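Local coordinates for protein Hydrogenase/urease maturation factor HypB (PDB 4LPS) that hydrolyses GTP slowly and binds nickel or zinc, helping to insert nickel into [NiFe] hydrogenase and to mature urease, at residues E44-L49 with G124-S129; F72-V77 with F131-N136; K183-E188 with S214-K219. One frame throughout, in Å; residues are numbered along the deposited sequence.

Interaction 1: E44-L49 with G124-S129; sequences EGLYVL and GALEKS
The backbones of 44-49 and 124-129 approach most closely at two pairs of residues, Glu44 with Leu126 (CA to CA 6.9 Å) and Leu46 with Ser129 (CA to CA 7.0 Å), and no direct hydrogen bond joins them. Leucine packing carries most of the contact: Leu46 CD1 meets Leu126 CD2 at 3.7 Å, the two side chains crossing at about a right angle. The other methyl, Leu46 CD2, rests on the type I turn from Leu126 to Ser129, 3.5 Å from Ser129 O. Glu44 also crosses Leu126 at about a right angle. The bend at chi2 (-87°) turns its carboxylate end over Leu126, CD lying beside CD1 and OE2 3.8 Å from Leu126 CB. A water spans the polar side, 2.7 Å from Glu44 O and 2.6 Å from Ser129 O; other acceptors lie close to it, so its two protons may not always go to this pair. Ser129 OG donates to Ala125 O at 2.6 Å, which ties the serine hydroxyl back to the residue just before the turn. Phe117 of helix 110-122 touches Glu44, Leu46 and Leu126. Gly45 and Gly124 each follow a helix with positive phi in a Schellman motif. The arrangement thus packs two helix-to-strand turns at one end of the parallel sheet of a P-loop GTPase domain, where strands 47-52 and 131-135 begin side by side.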
loop_
_atom_site.group_PDB
_atom_site.type_symbol
_atom_site.label_atom_id
_atom_site.label_comp_id
_atom_site.label_asym_id
_atom_site.label_seq_id
_atom_site.Cartn_x
_atom_site.Cartn_y
_atom_site.Cartn_z
ATOM N N GLU A 44 -15.996 -10.075 -5.097
ATOM C CA GLU A 44 -15.684 -10.631 -3.787
ATOM C C GLU A 44 -15.937 -9.625 -2.669
ATOM O O GLU A 44 -15.688 -9.918 -1.499
ATOM C CB GLU A 44 -14.230 -11.101 -3.745
ATOM C CG GLU A 44 -13.930 -12.235 -4.708
ATOM C CD GLU A 44 -14.217 -13.590 -4.106
ATOM O OE1 GLU A 44 -14.137 -14.595 -4.841
ATOM O OE2 GLU A 44 -14.518 -13.654 -2.893
ATOM N N GLY A 45 -16.419 -8.441 -3.038
ATOM C CA GLY A 45 -16.692 -7.391 -2.074
ATOM C C GLY A 45 -15.449 -6.950 -1.324
ATOM O O GLY A 45 -15.485 -6.745 -0.110
ATOM N N LEU A 46 -14.348 -6.793 -2.052
ATOM C CA LEU A 46 -13.087 -6.377 -1.456
ATOM C C LEU A 46 -12.741 -4.929 -1.773
ATOM O O LEU A 46 -12.851 -4.490 -2.921
ATOM C CB LEU A 46 -11.946 -7.283 -1.926
ATOM C CG LEU A 46 -12.111 -8.787 -1.712
ATOM C CD1 LEU A 46 -11.090 -9.553 -2.529
ATOM C CD2 LEU A 46 -11.969 -9.121 -0.236
ATOM N N TYR A 47 -12.318 -4.194 -0.749
ATOM C CA TYR A 47 -11.718 -2.882 -0.952
ATOM C C TYR A 47 -10.208 -3.068 -1.017
ATOM O O TYR A 47 -9.582 -3.482 -0.042
ATOM C CB TYR A 47 -12.104 -1.908 0.163
ATOM C CG TYR A 47 -11.899 -0.454 -0.204
ATOM C CD1 TYR A 47 -12.788 0.197 -1.047
ATOM C CD2 TYR A 47 -10.818 0.266 0.288
ATOM C CE1 TYR A 47 -12.611 1.523 -1.390
ATOM C CE2 TYR A 47 -10.630 1.595 -0.052
ATOM C CZ TYR A 47 -11.530 2.216 -0.891
ATOM O OH TYR A 47 -11.349 3.538 -1.233
ATOM N N VAL A 48 -9.627 -2.784 -2.177
ATOM C CA VAL A 48 -8.243 -3.153 -2.435
ATOM C C VAL A 48 -7.281 -1.971 -2.326
ATOM O O VAL A 48 -7.497 -0.915 -2.925
ATOM C CB VAL A 48 -8.104 -3.803 -3.822
ATOM C CG1 VAL A 48 -6.669 -4.214 -4.084
ATOM C CG2 VAL A 48 -9.022 -5.006 -3.913
ATOM N N LEU A 49 -6.222 -2.164 -1.543
ATOM C CA LEU A 49 -5.209 -1.135 -1.330
ATOM C C LEU A 49 -3.865 -1.584 -1.889
ATOM O O LEU A 49 -3.480 -2.749 -1.751
ATOM C CB LEU A 49 -5.074 -0.801 0.160
ATOM C CG LEU A 49 -6.363 -0.498 0.925
ATOM C CD1 LEU A 49 -6.086 -0.327 2.408
ATOM C CD2 LEU A 49 -7.027 0.750 0.367
ATOM N N GLY A 124 -10.331 -19.294 1.647
ATOM C CA GLY A 124 -11.416 -18.676 2.391
ATOM C C GLY A 124 -11.048 -17.330 2.986
ATOM O O GLY A 124 -11.829 -16.728 3.727
ATOM N N ALA A 125 -9.846 -16.866 2.670
ATOM C CA ALA A 125 -9.347 -15.601 3.195
ATOM C C ALA A 125 -10.141 -14.400 2.687
ATOM O O ALA A 125 -10.328 -13.420 3.411
ATOM C CB ALA A 125 -7.879 -15.441 2.846
ATOM N N LEU A 126 -10.588 -14.469 1.437
ATOM C CA LEU A 126 -11.334 -13.369 0.829
ATOM C C LEU A 126 -12.728 -13.215 1.430
ATOM O O LEU A 126 -13.221 -12.096 1.592
ATOM C CB LEU A 126 -11.445 -13.566 -0.684
ATOM C CG LEU A 126 -10.140 -13.580 -1.480
ATOM C CD1 LEU A 126 -10.432 -13.560 -2.971
ATOM C CD2 LEU A 126 -9.260 -12.399 -1.093
ATOM N N GLU A 127 -13.359 -14.340 1.755
ATOM C CA GLU A 127 -14.692 -14.323 2.345
ATOM C C GLU A 127 -14.724 -13.565 3.671
ATOM O O GLU A 127 -15.708 -12.901 3.987
ATOM C CB GLU A 127 -15.200 -15.753 2.560
ATOM C CG GLU A 127 -15.740 -16.439 1.310
ATOM C CD GLU A 127 -16.261 -17.837 1.595
ATOM O OE1 GLU A 127 -16.305 -18.226 2.781
ATOM O OE2 GLU A 127 -16.622 -18.548 0.632
ATOM N N LYS A 128 -13.642 -13.663 4.439
ATOM C CA LYS A 128 -13.580 -13.041 5.759
ATOM C C LYS A 128 -12.986 -11.631 5.746
ATOM O O LYS A 128 -12.861 -11.000 6.795
ATOM C CB LYS A 128 -12.774 -13.929 6.711
ATOM C CG LYS A 128 -13.290 -15.360 6.807
ATOM C CD LYS A 128 -12.308 -16.269 7.539
ATOM C CE LYS A 128 -13.032 -17.406 8.246
ATOM N NZ LYS A 128 -13.817 -18.243 7.292
ATOM N N SER A 129 -12.619 -11.133 4.571
ATOM C CA SER A 129 -11.911 -9.857 4.499
ATOM C C SER A 129 -12.750 -8.734 3.892
ATOM O O SER A 129 -13.490 -8.945 2.928
ATOM C CB SER A 129 -10.617 -10.015 3.691
ATOM O OG SER A 129 -9.761 -10.986 4.270
HETATM O O HOH W 1 -15.287 -9.788 1.192
#

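Interaction 2: F72-V77 with F131-N136; sequences FKFCVV and FLIIEN. With MG (magnesium ion), chain C.
Phe74 to Val77 pair in parallel with Phe131 to Ile134, the strand axes 4.7 Å apart at closest approach and inclined by 27°. Five backbone hydrogen bonds make the ladder, alternating in direction: Phe131 N to Lys73 O, Cys75 N to Phe131 O, Ile133 N to Cys75 O (2.9 Å, 171° at the hydrogen), Val77 N to Ile133 O, and Glu135 N to Val77 O. CA-H...O contacts supplement the ladder, among them Phe74 CA to Phe131 O at 3.1 Å. Apolar contacts divide over the two faces. On the face of Phe74, Val76, Phe131 and Ile133, the Phe72 ring leans over Phe131 with CE1 3.4 Å above the centre of that ring; planes turned by 40° make this neither a stack nor an edge-to-face pair. Ile133 CD1 reaches Phe74 CD2 at 3.6 Å: Phe74 CG stands between its backbone N and carbonyl carbon, which puts the ring beside that methyl. The other face is lined by Cys75 SG, 3.6 Å from Leu132 CD1, with Val77 CG2 touching the same methyl. Metal coordination comes from Glu135, the residue after the last bridged pair, which stretches out so that OE1 binds magnesium at 2.4 Å; Thr60 and Asp86 are further ligands. The backbone ladder, with apolar side chains on both faces, therefore holds in place the backbone of Glu135, which serves the nucleotide site at the position of the Walker B (G3) motif.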
loop_
_atom_site.group_PDB
_atom_site.type_symbol
_atom_site.label_atom_id
_atom_site.label_comp_id
_atom_site.label_asym_id
_atom_site.label_seq_id
_atom_site.Cartn_x
_atom_site.Cartn_y
_atom_site.Cartn_z
ATOM N N PHE A 72 -10.649 -4.177 11.605
ATOM C CA PHE A 72 -9.977 -4.030 10.320
ATOM C C PHE A 72 -9.601 -5.403 9.777
ATOM O O PHE A 72 -8.560 -5.963 10.129
ATOM C CB PHE A 72 -8.739 -3.142 10.456
ATOM C CG PHE A 72 -8.137 -2.738 9.143
ATOM C CD1 PHE A 72 -8.843 -1.933 8.261
ATOM C CD2 PHE A 72 -6.863 -3.155 8.793
ATOM C CE1 PHE A 72 -8.289 -1.555 7.051
ATOM C CE2 PHE A 72 -6.301 -2.784 7.584
ATOM C CZ PHE A 72 -7.015 -1.982 6.711
ATOM N N LYS A 73 -10.463 -5.929 8.913
ATOM C CA LYS A 73 -10.349 -7.295 8.420
ATOM C C LYS A 73 -9.731 -7.320 7.032
ATOM O O LYS A 73 -10.326 -6.826 6.073
ATOM C CB LYS A 73 -11.722 -7.964 8.384
ATOM C CG LYS A 73 -12.457 -7.953 9.713
ATOM C CD LYS A 73 -13.922 -8.292 9.509
ATOM C CE LYS A 73 -14.722 -8.031 10.773
ATOM N NZ LYS A 73 -16.186 -8.194 10.542
ATOM N N PHE A 74 -8.534 -7.886 6.925
ATOM C CA PHE A 74 -7.818 -7.887 5.658
ATOM C C PHE A 74 -6.943 -9.118 5.454
ATOM O O PHE A 74 -6.577 -9.806 6.409
ATOM C CB PHE A 74 -6.961 -6.622 5.544
ATOM C CG PHE A 74 -5.789 -6.597 6.482
ATOM C CD1 PHE A 74 -5.960 -6.248 7.812
ATOM C CD2 PHE A 74 -4.516 -6.916 6.036
ATOM C CE1 PHE A 74 -4.887 -6.216 8.681
ATOM C CE2 PHE A 74 -3.437 -6.890 6.900
ATOM C CZ PHE A 74 -3.622 -6.540 8.224
ATOM N N CYS A 75 -6.623 -9.388 4.193
ATOM C CA CYS A 75 -5.618 -10.379 3.833
ATOM C C CYS A 75 -4.602 -9.688 2.928
ATOM O O CYS A 75 -4.859 -8.593 2.421
ATOM C CB CYS A 75 -6.251 -11.602 3.162
ATOM S SG CYS A 75 -7.218 -11.250 1.695
ATOM N N VAL A 76 -3.445 -10.309 2.730
ATOM C CA VAL A 76 -2.344 -9.613 2.078
ATOM C C VAL A 76 -1.760 -10.377 0.892
ATOM O O VAL A 76 -1.602 -11.600 0.931
ATOM C CB VAL A 76 -1.209 -9.313 3.093
ATOM C CG1 VAL A 76 -0.045 -8.601 2.416
ATOM C CG2 VAL A 76 -1.731 -8.470 4.246
ATOM N N VAL A 77 -1.467 -9.639 -0.172
ATOM C CA VAL A 77 -0.640 -10.141 -1.257
ATOM C C VAL A 77 0.717 -9.438 -1.190
ATOM O O VAL A 77 0.792 -8.210 -1.285
ATOM C CB VAL A 77 -1.297 -9.908 -2.630
ATOM C CG1 VAL A 77 -0.284 -10.087 -3.738
ATOM C CG2 VAL A 77 -2.474 -10.855 -2.827
ATOM N N PHE A 131 -10.887 -5.957 3.260
ATOM C CA PHE A 131 -9.790 -5.353 2.524
ATOM C C PHE A 131 -8.856 -6.420 1.974
ATOM O O PHE A 131 -8.562 -7.409 2.644
ATOM C CB PHE A 131 -8.994 -4.391 3.414
ATOM C CG PHE A 131 -9.790 -3.221 3.927
ATOM C CD1 PHE A 131 -10.591 -3.344 5.053
ATOM C CD2 PHE A 131 -9.718 -1.991 3.290
ATOM C CE1 PHE A 131 -11.316 -2.259 5.527
ATOM C CE2 PHE A 131 -10.439 -0.904 3.759
ATOM C CZ PHE A 131 -11.238 -1.038 4.877
ATOM N N LEU A 132 -8.401 -6.216 0.743
ATOM C CA LEU A 132 -7.281 -6.983 0.219
ATOM C C LEU A 132 -6.140 -6.009 0.024
ATOM O O LEU A 132 -6.261 -5.033 -0.716
ATOM C CB LEU A 132 -7.641 -7.689 -1.093
ATOM C CG LEU A 132 -6.460 -8.304 -1.853
ATOM C CD1 LEU A 132 -5.938 -9.545 -1.148
ATOM C CD2 LEU A 132 -6.851 -8.641 -3.283
ATOM N N ILE A 133 -5.028 -6.276 0.696
ATOM C CA ILE A 133 -3.920 -5.339 0.701
ATOM C C ILE A 133 -2.739 -5.872 -0.096
ATOM O O ILE A 133 -2.236 -6.968 0.160
ATOM C CB ILE A 133 -3.478 -5.013 2.145
ATOM C CG1 ILE A 133 -4.617 -4.306 2.890
ATOM C CG2 ILE A 133 -2.222 -4.153 2.148
ATOM C CD1 ILE A 133 -4.257 -3.810 4.284
ATOM N N ILE A 134 -2.323 -5.090 -1.083
ATOM C CA ILE A 134 -1.157 -5.407 -1.889
ATOM C C ILE A 134 0.048 -4.624 -1.382
ATOM O O ILE A 134 0.048 -3.390 -1.412
ATOM C CB ILE A 134 -1.402 -5.084 -3.382
ATOM C CG1 ILE A 134 -2.589 -5.893 -3.911
ATOM C CG2 ILE A 134 -0.157 -5.359 -4.212
ATOM C CD1 ILE A 134 -3.087 -5.436 -5.267
ATOM N N GLU A 135 1.060 -5.331 -0.887
ATOM C CA GLU A 135 2.329 -4.684 -0.578
ATOM C C GLU A 135 3.275 -4.866 -1.752
ATOM O O GLU A 135 3.767 -5.965 -2.010
ATOM C CB GLU A 135 2.953 -5.226 0.715
ATOM C CG GLU A 135 4.189 -4.425 1.131
ATOM C CD GLU A 135 4.925 -4.996 2.326
ATOM O OE1 GLU A 135 6.173 -5.044 2.287
ATOM O OE2 GLU A 135 4.264 -5.395 3.305
ATOM N N ASN A 136 3.500 -3.779 -2.480
ATOM C CA ASN A 136 4.291 -3.831 -3.697
ATOM C C ASN A 136 5.781 -4.005 -3.428
ATOM O O ASN A 136 6.248 -3.825 -2.301
ATOM C CB ASN A 136 4.059 -2.567 -4.526
ATOM C CG ASN A 136 3.934 -2.859 -6.005
ATOM O OD1 ASN A 136 4.773 -3.552 -6.583
ATOM N ND2 ASN A 136 2.881 -2.337 -6.628
HETATM MG MG MG C . 8.231 -5.468 3.518
HETATM O O HOH W 2 10.066 -5.818 4.796
#

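Interaction 3: K183-E188 with S214-K219; sequences KADMVE and SSKDPK. With GDP (guanosine-5'-diphosphate), chain D.
Asp185 presents a carboxylate whose OD1 is met by Ser214 OG from above its plane, 49° out of it, at 2.7 Å, while its two oxygens face the edge of guanine. There OD1 accepts from GDP N1 at 2.7 Å and OD2 from GDP N2 at 2.7 Å, both nearly straight (167° and 169°), so the pair reads the Watson-Crick donors of the base. The aliphatic chain of Lys183 lies over one face of that base, CG 3.6 Å from GDP C6, and NZ goes on to bond O4' of the ribose. Ser215 OG sits over the opposite face, and Ser215 N donates to GDP O6 at 2.7 Å. Met186 CE adjoins N2 at the edge, 3.3 Å away. Ser214 OG, placed anti to the backbone N, is turned to Asp185 and doubly engaged: besides giving its proton to the aspartate, it accepts from Lys216 N, an ST turn. Lys216 stretches across Asp185 at about a right angle and makes a weak hydrogen bond within a salt bridge, NZ to Asp185 OD2 at 3.3 Å. A water links the same two groups. An aspartate reading N1 and N2 is the guanine-specificity element of GTPases, the Lys-x-Asp (G4) motif; here Ser214, of the loop corresponding to G5, braces it.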
loop_
_atom_site.group_PDB
_atom_site.type_symbol
_atom_site.label_atom_id
_atom_site.label_comp_id
_atom_site.label_asym_id
_atom_site.label_seq_id
_atom_site.Cartn_x
_atom_site.Cartn_y
_atom_site.Cartn_z
ATOM N N LYS A 183 7.727 6.365 10.015
ATOM C CA LYS A 183 8.794 6.536 11.001
ATOM C C LYS A 183 8.852 7.985 11.486
ATOM O O LYS A 183 9.926 8.578 11.607
ATOM C CB LYS A 183 10.144 6.095 10.422
ATOM C CG LYS A 183 10.073 4.763 9.674
ATOM C CD LYS A 183 11.451 4.249 9.269
ATOM C CE LYS A 183 11.333 2.959 8.467
ATOM N NZ LYS A 183 12.662 2.370 8.115
ATOM N N ALA A 184 7.678 8.542 11.773
ATOM C CA ALA A 184 7.560 9.938 12.180
ATOM C C ALA A 184 8.235 10.220 13.526
ATOM O O ALA A 184 8.504 11.375 13.861
ATOM C CB ALA A 184 6.094 10.338 12.233
ATOM N N ASP A 185 8.504 9.165 14.289
ATOM C CA ASP A 185 9.269 9.282 15.527
ATOM C C ASP A 185 10.697 9.785 15.291
ATOM O O ASP A 185 11.365 10.231 16.226
ATOM C CB ASP A 185 9.305 7.936 16.255
ATOM C CG ASP A 185 9.780 6.806 15.362
ATOM O OD1 ASP A 185 9.061 6.460 14.399
ATOM O OD2 ASP A 185 10.872 6.254 15.625
ATOM N N MET A 186 11.158 9.702 14.043
ATOM C CA MET A 186 12.542 10.027 13.696
ATOM C C MET A 186 12.741 11.448 13.153
ATOM O O MET A 186 13.842 11.798 12.722
ATOM C CB MET A 186 13.065 9.015 12.670
ATOM C CG MET A 186 13.197 7.591 13.200
ATOM S SD MET A 186 14.668 7.380 14.218
ATOM C CE MET A 186 14.145 6.072 15.324
ATOM N N VAL A 187 11.683 12.257 13.167
ATOM C CA VAL A 187 11.721 13.591 12.558
ATOM C C VAL A 187 12.837 14.478 13.116
ATOM O O VAL A 187 13.553 15.137 12.358
ATOM C CB VAL A 187 10.371 14.320 12.736
ATOM C CG1 VAL A 187 10.520 15.816 12.487
ATOM C CG2 VAL A 187 9.328 13.731 11.807
ATOM N N GLU A 188 12.991 14.483 14.436
ATOM C CA GLU A 188 13.950 15.368 15.089
ATOM C C GLU A 188 15.413 15.000 14.821
ATOM O O GLU A 188 16.229 15.875 14.513
ATOM C CB GLU A 188 13.692 15.394 16.598
ATOM C CG GLU A 188 14.073 16.708 17.260
ATOM C CD GLU A 188 13.550 16.830 18.680
ATOM O OE1 GLU A 188 14.205 16.309 19.608
ATOM O OE2 GLU A 188 12.481 17.453 18.864
ATOM N N SER A 214 3.852 6.559 12.977
ATOM C CA SER A 214 4.950 5.876 13.645
ATOM C C SER A 214 4.453 4.567 14.242
ATOM O O SER A 214 3.338 4.496 14.761
ATOM C CB SER A 214 5.565 6.770 14.725
ATOM O OG SER A 214 6.562 6.080 15.453
ATOM N N SER A 215 5.277 3.528 14.151
ATOM C CA SER A 215 4.974 2.254 14.789
ATOM C C SER A 215 4.910 2.397 16.307
ATOM O O SER A 215 4.360 1.542 17.001
ATOM C CB SER A 215 6.014 1.204 14.398
ATOM O OG SER A 215 7.311 1.608 14.795
ATOM N N LYS A 216 5.481 3.488 16.812
ATOM C CA LYS A 216 5.499 3.768 18.241
ATOM C C LYS A 216 4.297 4.613 18.649
ATOM O O LYS A 216 4.147 4.969 19.818
ATOM C CB LYS A 216 6.797 4.477 18.620
ATOM C CG LYS A 216 8.049 3.673 18.297
ATOM C CD LYS A 216 9.314 4.453 18.619
ATOM C CE LYS A 216 10.547 3.564 18.523
ATOM N NZ LYS A 216 11.780 4.349 18.220
ATOM N N ASP A 217 3.453 4.942 17.675
ATOM C CA ASP A 217 2.290 5.791 17.912
ATOM C C ASP A 217 1.027 5.067 17.446
ATOM O O ASP A 217 0.614 5.200 16.293
ATOM C CB ASP A 217 2.471 7.140 17.198
ATOM C CG ASP A 217 1.210 8.000 17.197
ATOM O OD1 ASP A 217 0.211 7.653 17.860
ATOM O OD2 ASP A 217 1.230 9.061 16.537
ATOM N N PRO A 218 0.414 4.291 18.353
ATOM C CA PRO A 218 -0.834 3.561 18.103
ATOM C C PRO A 218 -1.960 4.462 17.606
ATOM O O PRO A 218 -2.794 4.027 16.810
ATOM C CB PRO A 218 -1.181 2.980 19.476
ATOM C CG PRO A 218 0.132 2.823 20.152
ATOM C CD PRO A 218 0.964 3.990 19.688
ATOM N N LYS A 219 -1.975 5.704 18.075
ATOM C CA LYS A 219 -3.012 6.657 17.703
ATOM C C LYS A 219 -2.942 7.009 16.217
ATOM O O LYS A 219 -3.972 7.190 15.568
ATOM C CB LYS A 219 -2.888 7.921 18.558
ATOM C CG LYS A 219 -3.940 8.986 18.289
ATOM C CD LYS A 219 -5.347 8.406 18.292
ATOM C CE LYS A 219 -6.395 9.499 18.144
ATOM N NZ LYS A 219 -5.954 10.571 17.208
HETATM P PB GDP D . 9.332 -2.504 4.557
HETATM O O1B GDP D . 10.587 -3.124 3.997
HETATM O O2B GDP D . 8.224 -3.523 4.627
HETATM O O3B GDP D . 8.868 -1.371 3.675
HETATM O O3A GDP D . 9.636 -1.909 6.016
HETATM P PA GDP D . 9.876 -2.831 7.316
HETATM O O1A GDP D . 8.562 -3.123 7.992
HETATM O O2A GDP D . 10.615 -4.101 6.982
HETATM O "O5'" GDP D . 10.739 -1.862 8.252
HETATM C "C5'" GDP D . 12.143 -1.716 8.048
HETATM C "C4'" GDP D . 12.772 -1.235 9.347
HETATM O "O4'" GDP D . 12.134 -0.030 9.773
HETATM C "C3'" GDP D . 12.562 -2.249 10.456
HETATM O "O3'" GDP D . 13.765 -2.308 11.228
HETATM C "C2'" GDP D . 11.463 -1.672 11.318
HETATM O "O2'" GDP D . 11.656 -2.030 12.685
HETATM C "C1'" GDP D . 11.660 -0.183 11.114
HETATM N N9 GDP D . 10.413 0.596 11.278
HETATM C C8 GDP D . 9.210 0.372 10.715
HETATM N N7 GDP D . 8.324 1.328 11.091
HETATM C C5 GDP D . 8.970 2.193 11.900
HETATM C C6 GDP D . 8.641 3.431 12.646
HETATM O O6 GDP D . 7.492 3.917 12.609
HETATM N N1 GDP D . 9.609 4.016 13.362
HETATM C C2 GDP D . 10.857 3.513 13.420
HETATM N N2 GDP D . 11.793 4.150 14.163
HETATM N N3 GDP D . 11.229 2.388 12.764
HETATM C C4 GDP D . 10.345 1.705 12.007
HETATM O O HOH W 3 12.200 7.125 18.006
#

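In the fold
From the N terminus, helix 29-43 leads into 44-49, and interaction 1 closes a loop of 74 residues when the chain comes back at 124-129. Inside that span lies 72-77, whose partner 131-136 follows only after interaction 1 has closed, so the two contacts cross along the chain. They also touch: strand 131-135 runs between 47-52 and 74-80 in the sheet, and Leu49 bonds through its backbone to Leu132 and probably to Ile134. Interaction 3 comes afterwards, in series, closing a shorter loop around helix 194-204 and strand 210-212. Its centre is about 22 Å from that of interaction 2, yet both serve the nucleotide site, interaction 3 at the guanine and interaction 2 at the magnesium ion.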